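Local coordinates for putative peptidyl-arginine deiminase family protein (Campylobacter jejuni subsp. jejuni serotype O:2, PDB 6B10), which probably acts as an agmatine deiminase, hydrolysing agmatine to N-carbamoylputrescine and ammonia in polyamine biosynthesis, at residues A[46-51]-A[57-62]; A[192-197]-A[206-211]; A[210-213]-A[219-222]. One frame throughout, in Å; residues are numbered along the deposited sequence.

Interaction 1. Residues A[46-51]-A[57-62]; sequences EFVKVV and VLLIAP
With V48, V51 and V57 each holding CG1 opposite the backbone N (chi1 near 175°), the three valines come together in one seam between helix and strand, V48 and V57 using both methyls and V51 its CG1. V57 is the residue that spans it. Its CG1 branch comes to V48, meeting V48 CG1 at 4.2 Å, while its CG2 branch, lying beside its own backbone N, goes to V51. There V51 CG1 and V57 CG2 are only 3.4 Å apart, tighter than an ordinary carbon-carbon contact; the two side chains cross at about a right angle and meet through these methyls. V51 CB also lies 3.9 Å from V57 CG2, so that methyl sits against the branch point as well as the tip. One helical turn back, V48 divides its methyls between two strand residues: CG1 serves V57, and CG2 reaches L59 CD2 at 3.9 Å. Helix 37-52 is here the crossover helix of a beta-alpha-beta unit that runs from strand 19-25 to strand 56-61, its neighbour in a parallel pairing. The axes of 46-51 and 57-61 run nearly antiparallel, at 152°, and approach to 9.7 Å. V57 and L59 project from the same face of the strand, two residues apart, and V48 meets both. The bond from CA to CB in L59 does not itself aim at the helix; its CD2 end closes the distance. L24 of strand 19-25 touches V57 and L59 from one side, and V76 of strand 76-80 touches V48 and L59 from the other strand flanking 56-61. All four contacting side chains are buried, and no hydrogen bond joins 46-51 to 57-62.

Interaction 2. Residues A[192-197]-A[206-211]; sequences IWLENG and HHIDTL
The carbonyl oxygen of H207 is gripped twice by T210, and the tight turn so fixed presents I208 and L211 to L194 and G197. T210 OG1 donates to H207 O at 2.8 Å, approaching nearly along the C=O direction at 161°, and T210 N adds a second bond to H207 O of 3.1 Å. L211 N follows with a bond to I208 O, continuing the short 3-10 segment 208-210. Across the contact, I208 extends CG1 opposite its backbone N (chi1 -160°), which carries CD1 to L194 CD1 at 3.7 Å; the two side chains cross at about a right angle and meet through these terminal methyls. L211 instead packs on main chain. Its CD1 lies 3.7 Å from G197 O and its CD2 4.0 Å from G197 C, the isobutyl fork resting against a glycine whose phi is positive, 91°. H207-I208-D209 reads as the His-x-Asp signature of the guanidine-modifying (pentein) enzymes, consistent with the turn lying at the active-site end of the fold, where the loop after edge strand 190-194 leads into strand 212-216. Helix 233-244 covers the same apolar patch, with L243 on L194 and M239 on L211. The H206 ring turns an edge toward G197 O, which lies near the ring plane, 3.8 Å from H206 NE2; this is no hydrogen bond, and the ring is poorly ordered. The H162 ring lies against H206, their planes not far from parallel. Beyond the turn, D209 OD2 is hydrogen-bonded to H322 ND1.

Interaction 3. Residues A[210-213]-A[219-222]; sequences TLAR and TIAH
A212 and H222 form an antiparallel non-hydrogen-bonded pair, CA atoms 4.1 Å apart, and R213 and A221 the adjoining hydrogen-bonded pair, closed by R213 N to A221 O at 2.8 Å and A221 N to R213 O at 2.7 Å. CA-H...O contacts reinforce the ladder, among them H222 CA to L211 O at 3.2 Å. Side chains alternate across the sheet. On one face A212 CB lies near two residues of the partner strand, H222 CB at 4.0 Å and, diagonally, I220 CG2 at 4.1 Å. The A212 methyl touches both. A chi1 of 69° swings the H222 imidazole off A212, and its side chain packs on K240 and L243 of helix 233-244. On the other face R213 starts beside A221 but bends at chi2 and chi3, carrying its guanidinium away from the strand pair. There NE makes a salt bridge to D150 and NH2 one to E15, while NH1 donates to the carbonyls of A271 and F273, so the buried charge is held on several sides and its rotation fixed. Successive strands 212-216 and 219-224 form a beta hairpin, and 249-254, parallel to 219-224, completes the three-stranded mixed sheet.

Interactions 2 and 3 follow directly along the chain and share T210 and L211: the turn that packs against 192-197 runs straight into the hairpin strand, and their centres are 9 Å apart. L211 belongs to both, its side chain serving interaction 2 and its main chain interaction 3. They also converge on H322, the partner of D209, which the R213 side chain touches, probably close to the active site. Interaction 1 lies on the opposite side of the chain's centre, about 28 Å from interaction 2 and 25 Å from interaction 3 between centres. None includes the potassium ligands F91, D106 and F107, although H207 makes a weak hydrogen bond to D90, the residue preceding F91.

Interaction 1. Residues A[46-51]-A[57-62]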
loop_
_atom_site.group_PDB
_atom_site.type_symbol
_atom_site.label_atom_id
_atom_site.label_comp_id
_atom_site.label_asym_id
_atom_site.label_seq_id
_atom_site.Cartn_x
_atom_site.Cartn_y
_atom_site.Cartn_z
ATOM N N GLU A 46 15.996 -6.819 5.352
ATOM C CA GLU A 46 16.178 -5.515 5.972
ATOM C C GLU A 46 14.821 -4.918 6.337
ATOM O O GLU A 46 14.622 -4.449 7.456
ATOM C CB GLU A 46 16.929 -4.574 5.025
ATOM C CG GLU A 46 17.514 -3.347 5.709
ATOM C CD GLU A 46 18.440 -3.705 6.858
ATOM O OE1 GLU A 46 19.282 -4.616 6.684
ATOM O OE2 GLU A 46 18.320 -3.083 7.937
ATOM N N PHE A 47 13.899 -4.968 5.384
ATOM C CA PHE A 47 12.549 -4.427 5.548
ATOM C C PHE A 47 11.829 -5.133 6.698
ATOM O O PHE A 47 11.253 -4.483 7.577
ATOM C CB PHE A 47 11.784 -4.568 4.218
ATOM C CG PHE A 47 10.406 -3.941 4.200
ATOM C CD1 PHE A 47 10.092 -2.816 4.963
ATOM C CD2 PHE A 47 9.428 -4.461 3.365
ATOM C CE1 PHE A 47 8.823 -2.257 4.916
ATOM C CE2 PHE A 47 8.161 -3.901 3.308
ATOM C CZ PHE A 47 7.857 -2.799 4.090
ATOM N N VAL A 48 11.911 -6.462 6.703
ATOM C CA VAL A 48 11.305 -7.285 7.748
ATOM C C VAL A 48 11.919 -6.982 9.111
ATOM O O VAL A 48 11.189 -6.782 10.089
ATOM C CB VAL A 48 11.449 -8.793 7.443
ATOM C CG1 VAL A 48 10.965 -9.635 8.616
ATOM C CG2 VAL A 48 10.663 -9.162 6.191
ATOM N N LYS A 49 13.249 -6.944 9.176
ATOM C CA LYS A 49 13.938 -6.631 10.434
ATOM C C LYS A 49 13.462 -5.301 11.026
ATOM O O LYS A 49 13.199 -5.208 12.225
ATOM C CB LYS A 49 15.466 -6.598 10.247
ATOM C CG LYS A 49 16.139 -7.960 10.351
ATOM C CD LYS A 49 17.658 -7.856 10.310
ATOM N N VAL A 50 13.359 -4.277 10.179
ATOM C CA VAL A 50 12.900 -2.955 10.609
ATOM C C VAL A 50 11.488 -3.020 11.196
ATOM O O VAL A 50 11.256 -2.575 12.324
ATOM C CB VAL A 50 12.953 -1.942 9.444
ATOM C CG1 VAL A 50 12.191 -0.668 9.781
ATOM C CG2 VAL A 50 14.402 -1.602 9.114
ATOM N N VAL A 51 10.563 -3.604 10.439
ATOM C CA VAL A 51 9.152 -3.689 10.847
ATOM C C VAL A 51 8.967 -4.492 12.133
ATOM O O VAL A 51 8.215 -4.079 13.027
ATOM C CB VAL A 51 8.271 -4.327 9.754
ATOM C CG1 VAL A 51 6.854 -4.548 10.267
ATOM C CG2 VAL A 51 8.221 -3.453 8.512
ATOM N N VAL A 57 5.131 -9.590 12.014
ATOM C CA VAL A 57 5.207 -9.706 10.576
ATOM C C VAL A 57 4.832 -11.137 10.207
ATOM O O VAL A 57 5.270 -12.086 10.864
ATOM C CB VAL A 57 6.643 -9.410 10.079
ATOM C CG1 VAL A 57 6.772 -9.651 8.578
ATOM C CG2 VAL A 57 7.048 -7.982 10.425
ATOM N N LEU A 58 4.023 -11.281 9.161
ATOM C CA LEU A 58 3.665 -12.584 8.616
ATOM C C LEU A 58 4.214 -12.707 7.200
ATOM O O LEU A 58 3.907 -11.884 6.341
ATOM C CB LEU A 58 2.144 -12.760 8.597
ATOM C CG LEU A 58 1.625 -14.092 8.038
ATOM C CD1 LEU A 58 2.167 -15.270 8.832
ATOM C CD2 LEU A 58 0.107 -14.125 8.035
ATOM N N LEU A 59 5.020 -13.739 6.962
ATOM C CA LEU A 59 5.606 -13.987 5.649
ATOM C C LEU A 59 4.960 -15.205 5.011
ATOM O O LEU A 59 4.898 -16.266 5.623
ATOM C CB LEU A 59 7.106 -14.222 5.777
ATOM C CG LEU A 59 7.928 -13.129 6.460
ATOM C CD1 LEU A 59 9.368 -13.590 6.619
ATOM C CD2 LEU A 59 7.863 -11.825 5.679
ATOM N N ILE A 60 4.491 -15.040 3.777
ATOM C CA ILE A 60 3.796 -16.082 3.036
ATOM C C ILE A 60 4.714 -16.586 1.926
ATOM O O ILE A 60 5.244 -15.790 1.160
ATOM C CB ILE A 60 2.496 -15.534 2.411
ATOM C CG1 ILE A 60 1.598 -14.921 3.492
ATOM C CG2 ILE A 60 1.742 -16.628 1.665
ATOM C CD1 ILE A 60 0.483 -14.046 2.952
ATOM N N ALA A 61 4.905 -17.904 1.851
ATOM C CA ALA A 61 5.759 -18.516 0.828
ATOM C C ALA A 61 5.436 -20.004 0.635
ATOM O O ALA A 61 4.927 -20.650 1.553
ATOM C CB ALA A 61 7.222 -18.350 1.196
ATOM N N PRO A 62 5.732 -20.553 -0.562
ATOM C CA PRO A 62 5.411 -21.954 -0.870
ATOM C C PRO A 62 6.149 -23.001 -0.028
ATOM O O PRO A 62 5.563 -24.026 0.312
ATOM C CB PRO A 62 5.821 -22.099 -2.341
ATOM C CG PRO A 62 5.873 -20.718 -2.876
ATOM C CD PRO A 62 6.290 -19.853 -1.731
#

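Interaction 2. Residues A[192-197]-A[206-211]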
loop_
_atom_site.group_PDB
_atom_site.type_symbol
_atom_site.label_atom_id
_atom_site.label_comp_id
_atom_site.label_asym_id
_atom_site.label_seq_id
_atom_site.Cartn_x
_atom_site.Cartn_y
_atom_site.Cartn_z
ATOM N N ILE A 192 -12.200 11.586 -3.639
ATOM C CA ILE A 192 -11.408 12.513 -4.429
ATOM C C ILE A 192 -10.832 11.725 -5.601
ATOM O O ILE A 192 -9.994 10.832 -5.416
ATOM C CB ILE A 192 -10.290 13.143 -3.586
ATOM C CG1 ILE A 192 -10.905 13.961 -2.451
ATOM C CG2 ILE A 192 -9.396 14.031 -4.438
ATOM C CD1 ILE A 192 -9.945 14.304 -1.339
ATOM N N TRP A 193 -11.318 12.044 -6.797
ATOM C CA TRP A 193 -10.882 11.407 -8.024
ATOM C C TRP A 193 -9.802 12.259 -8.669
ATOM O O TRP A 193 -10.097 13.320 -9.209
ATOM C CB TRP A 193 -12.063 11.279 -8.989
ATOM C CG TRP A 193 -13.134 10.321 -8.555
ATOM C CD1 TRP A 193 -14.239 10.601 -7.794
ATOM C CD2 TRP A 193 -13.213 8.931 -8.881
ATOM N NE1 TRP A 193 -14.996 9.458 -7.620
ATOM C CE2 TRP A 193 -14.385 8.422 -8.277
ATOM C CE3 TRP A 193 -12.407 8.065 -9.626
ATOM C CZ2 TRP A 193 -14.766 7.087 -8.399
ATOM C CZ3 TRP A 193 -12.781 6.737 -9.742
ATOM C CH2 TRP A 193 -13.954 6.261 -9.133
ATOM N N LEU A 194 -8.551 11.809 -8.611
ATOM C CA LEU A 194 -7.448 12.560 -9.210
ATOM C C LEU A 194 -7.263 12.227 -10.691
ATOM O O LEU A 194 -7.058 11.068 -11.050
ATOM C CB LEU A 194 -6.134 12.299 -8.475
ATOM C CG LEU A 194 -5.926 12.949 -7.112
ATOM C CD1 LEU A 194 -4.525 12.606 -6.638
ATOM C CD2 LEU A 194 -6.115 14.459 -7.145
ATOM N N GLU A 195 -7.313 13.258 -11.530
ATOM C CA GLU A 195 -7.157 13.109 -12.978
ATOM C C GLU A 195 -5.688 13.058 -13.385
ATOM O O GLU A 195 -5.304 12.251 -14.234
ATOM C CB GLU A 195 -7.827 14.274 -13.714
ATOM C CG GLU A 195 -9.314 14.446 -13.435
ATOM C CD GLU A 195 -10.151 13.284 -13.939
ATOM O OE1 GLU A 195 -9.856 12.769 -15.039
ATOM O OE2 GLU A 195 -11.106 12.887 -13.233
ATOM N N ASN A 196 -4.873 13.910 -12.765
ATOM C CA ASN A 196 -3.504 14.160 -13.223
ATOM C C ASN A 196 -2.406 13.445 -12.456
ATOM O O ASN A 196 -2.607 12.956 -11.342
ATOM C CB ASN A 196 -3.221 15.660 -13.178
ATOM C CG ASN A 196 -4.025 16.431 -14.203
ATOM O OD1 ASN A 196 -3.748 16.354 -15.395
ATOM N ND2 ASN A 196 -5.016 17.183 -13.747
ATOM N N GLY A 197 -1.232 13.416 -13.082
ATOM C CA GLY A 197 -0.011 12.912 -12.482
ATOM C C GLY A 197 0.184 11.443 -12.757
ATOM O O GLY A 197 -0.780 10.714 -12.984
ATOM N N HIS A 206 -2.044 1.305 -12.715
ATOM C CA HIS A 206 -1.933 2.677 -12.206
ATOM C C HIS A 206 -2.379 2.660 -10.735
ATOM O O HIS A 206 -3.363 1.988 -10.402
ATOM C CB HIS A 206 -2.828 3.607 -13.040
ATOM C CG HIS A 206 -2.355 5.027 -13.106
ATOM N ND1 HIS A 206 -2.132 5.800 -11.984
ATOM C CD2 HIS A 206 -2.097 5.826 -14.168
ATOM C CE1 HIS A 206 -1.737 7.005 -12.355
ATOM N NE2 HIS A 206 -1.710 7.048 -13.674
ATOM N N HIS A 207 -1.661 3.364 -9.856
ATOM C CA HIS A 207 -1.956 3.312 -8.418
ATOM C C HIS A 207 -1.788 4.649 -7.710
ATOM O O HIS A 207 -0.754 5.299 -7.834
ATOM C CB HIS A 207 -1.051 2.302 -7.721
ATOM C CG HIS A 207 -1.370 0.872 -8.026
ATOM N ND1 HIS A 207 -2.660 0.402 -8.153
ATOM C CD2 HIS A 207 -0.561 -0.201 -8.188
ATOM C CE1 HIS A 207 -2.631 -0.897 -8.397
ATOM N NE2 HIS A 207 -1.369 -1.287 -8.424
ATOM N N ILE A 208 -2.799 5.028 -6.932
ATOM C CA ILE A 208 -2.757 6.243 -6.139
ATOM C C ILE A 208 -1.620 6.215 -5.109
ATOM O O ILE A 208 -1.088 7.274 -4.757
ATOM C CB ILE A 208 -4.109 6.508 -5.428
ATOM C CG1 ILE A 208 -4.240 7.984 -5.023
ATOM C CG2 ILE A 208 -4.291 5.613 -4.211
ATOM C CD1 ILE A 208 -4.441 8.917 -6.198
ATOM N N ASP A 209 -1.221 5.021 -4.652
ATOM C CA ASP A 209 -0.143 4.928 -3.669
ATOM C C ASP A 209 1.259 5.179 -4.250
ATOM O O ASP A 209 2.244 5.069 -3.527
ATOM C CB ASP A 209 -0.210 3.613 -2.869
ATOM C CG ASP A 209 0.222 2.383 -3.676
ATOM O OD1 ASP A 209 0.348 2.466 -4.913
ATOM O OD2 ASP A 209 0.445 1.325 -3.056
ATOM N N THR A 210 1.350 5.520 -5.541
ATOM C CA THR A 210 2.600 6.020 -6.115
ATOM C C THR A 210 2.598 7.546 -6.209
ATOM O O THR A 210 3.626 8.146 -6.494
ATOM C CB THR A 210 2.873 5.454 -7.525
ATOM O OG1 THR A 210 1.885 5.937 -8.433
ATOM C CG2 THR A 210 2.849 3.925 -7.525
ATOM N N LEU A 211 1.450 8.165 -5.955
ATOM C CA LEU A 211 1.262 9.590 -6.195
ATOM C C LEU A 211 0.936 10.408 -4.956
ATOM O O LEU A 211 1.513 11.477 -4.759
ATOM C CB LEU A 211 0.132 9.792 -7.203
ATOM C CG LEU A 211 0.414 9.363 -8.639
ATOM C CD1 LEU A 211 -0.856 9.486 -9.457
ATOM C CD2 LEU A 211 1.525 10.212 -9.235
#

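Interaction 3. Residues A[210-213]-A[219-222]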
loop_
_atom_site.group_PDB
_atom_site.type_symbol
_atom_site.label_atom_id
_atom_site.label_comp_id
_atom_site.label_asym_id
_atom_site.label_seq_id
_atom_site.Cartn_x
_atom_site.Cartn_y
_atom_site.Cartn_z
ATOM N N THR A 210 1.350 5.520 -5.541
ATOM C CA THR A 210 2.600 6.020 -6.115
ATOM C C THR A 210 2.598 7.546 -6.209
ATOM O O THR A 210 3.626 8.146 -6.494
ATOM C CB THR A 210 2.873 5.454 -7.525
ATOM O OG1 THR A 210 1.885 5.937 -8.433
ATOM C CG2 THR A 210 2.849 3.925 -7.525
ATOM N N LEU A 211 1.450 8.165 -5.955
ATOM C CA LEU A 211 1.262 9.590 -6.195
ATOM C C LEU A 211 0.936 10.408 -4.956
ATOM O O LEU A 211 1.513 11.477 -4.759
ATOM C CB LEU A 211 0.132 9.792 -7.203
ATOM C CG LEU A 211 0.414 9.363 -8.639
ATOM C CD1 LEU A 211 -0.856 9.486 -9.457
ATOM C CD2 LEU A 211 1.525 10.212 -9.235
ATOM N N ALA A 212 -0.013 9.928 -4.152
ATOM C CA ALA A 212 -0.563 10.727 -3.053
ATOM C C ALA A 212 -1.157 9.848 -1.970
ATOM O O ALA A 212 -1.789 8.840 -2.272
ATOM C CB ALA A 212 -1.624 11.687 -3.579
ATOM N N ARG A 213 -0.973 10.265 -0.719
ATOM C CA ARG A 213 -1.329 9.478 0.449
ATOM C C ARG A 213 -1.721 10.401 1.595
ATOM O O ARG A 213 -1.046 11.401 1.829
ATOM C CB ARG A 213 -0.117 8.673 0.949
ATOM C CG ARG A 213 0.573 7.749 -0.045
ATOM C CD ARG A 213 -0.207 6.471 -0.311
ATOM N NE ARG A 213 -0.442 5.711 0.909
ATOM C CZ ARG A 213 0.437 4.898 1.498
ATOM N NH1 ARG A 213 1.653 4.707 1.002
ATOM N NH2 ARG A 213 0.099 4.282 2.618
ATOM N N THR A 219 -4.134 15.768 6.212
ATOM C CA THR A 219 -2.931 16.025 5.418
ATOM C C THR A 219 -2.664 14.984 4.336
ATOM O O THR A 219 -2.730 13.777 4.587
ATOM C CB THR A 219 -1.704 16.100 6.332
ATOM O OG1 THR A 219 -2.032 16.844 7.510
ATOM C CG2 THR A 219 -0.538 16.757 5.625
ATOM N N ILE A 220 -2.336 15.469 3.143
ATOM C CA ILE A 220 -1.972 14.623 2.022
ATOM C C ILE A 220 -0.525 14.875 1.611
ATOM O O ILE A 220 -0.133 16.020 1.334
ATOM C CB ILE A 220 -2.886 14.864 0.806
ATOM C CG1 ILE A 220 -4.309 14.413 1.134
ATOM C CG2 ILE A 220 -2.367 14.096 -0.407
ATOM C CD1 ILE A 220 -5.343 14.791 0.098
ATOM N N ALA A 221 0.258 13.800 1.575
ATOM C CA ALA A 221 1.617 13.847 1.066
ATOM C C ALA A 221 1.563 13.385 -0.372
ATOM O O ALA A 221 0.933 12.370 -0.657
ATOM C CB ALA A 221 2.523 12.935 1.876
ATOM N N HIS A 222 2.226 14.113 -1.272
ATOM C CA HIS A 222 2.099 13.863 -2.706
ATOM C C HIS A 222 3.393 14.126 -3.474
ATOM O O HIS A 222 4.170 15.028 -3.141
ATOM C CB HIS A 222 0.951 14.693 -3.316
ATOM C CG HIS A 222 1.211 16.172 -3.353
ATOM N ND1 HIS A 222 1.888 16.784 -4.386
ATOM C CD2 HIS A 222 0.882 17.157 -2.485
ATOM C CE1 HIS A 222 1.979 18.081 -4.144
ATOM N NE2 HIS A 222 1.375 18.332 -2.997
#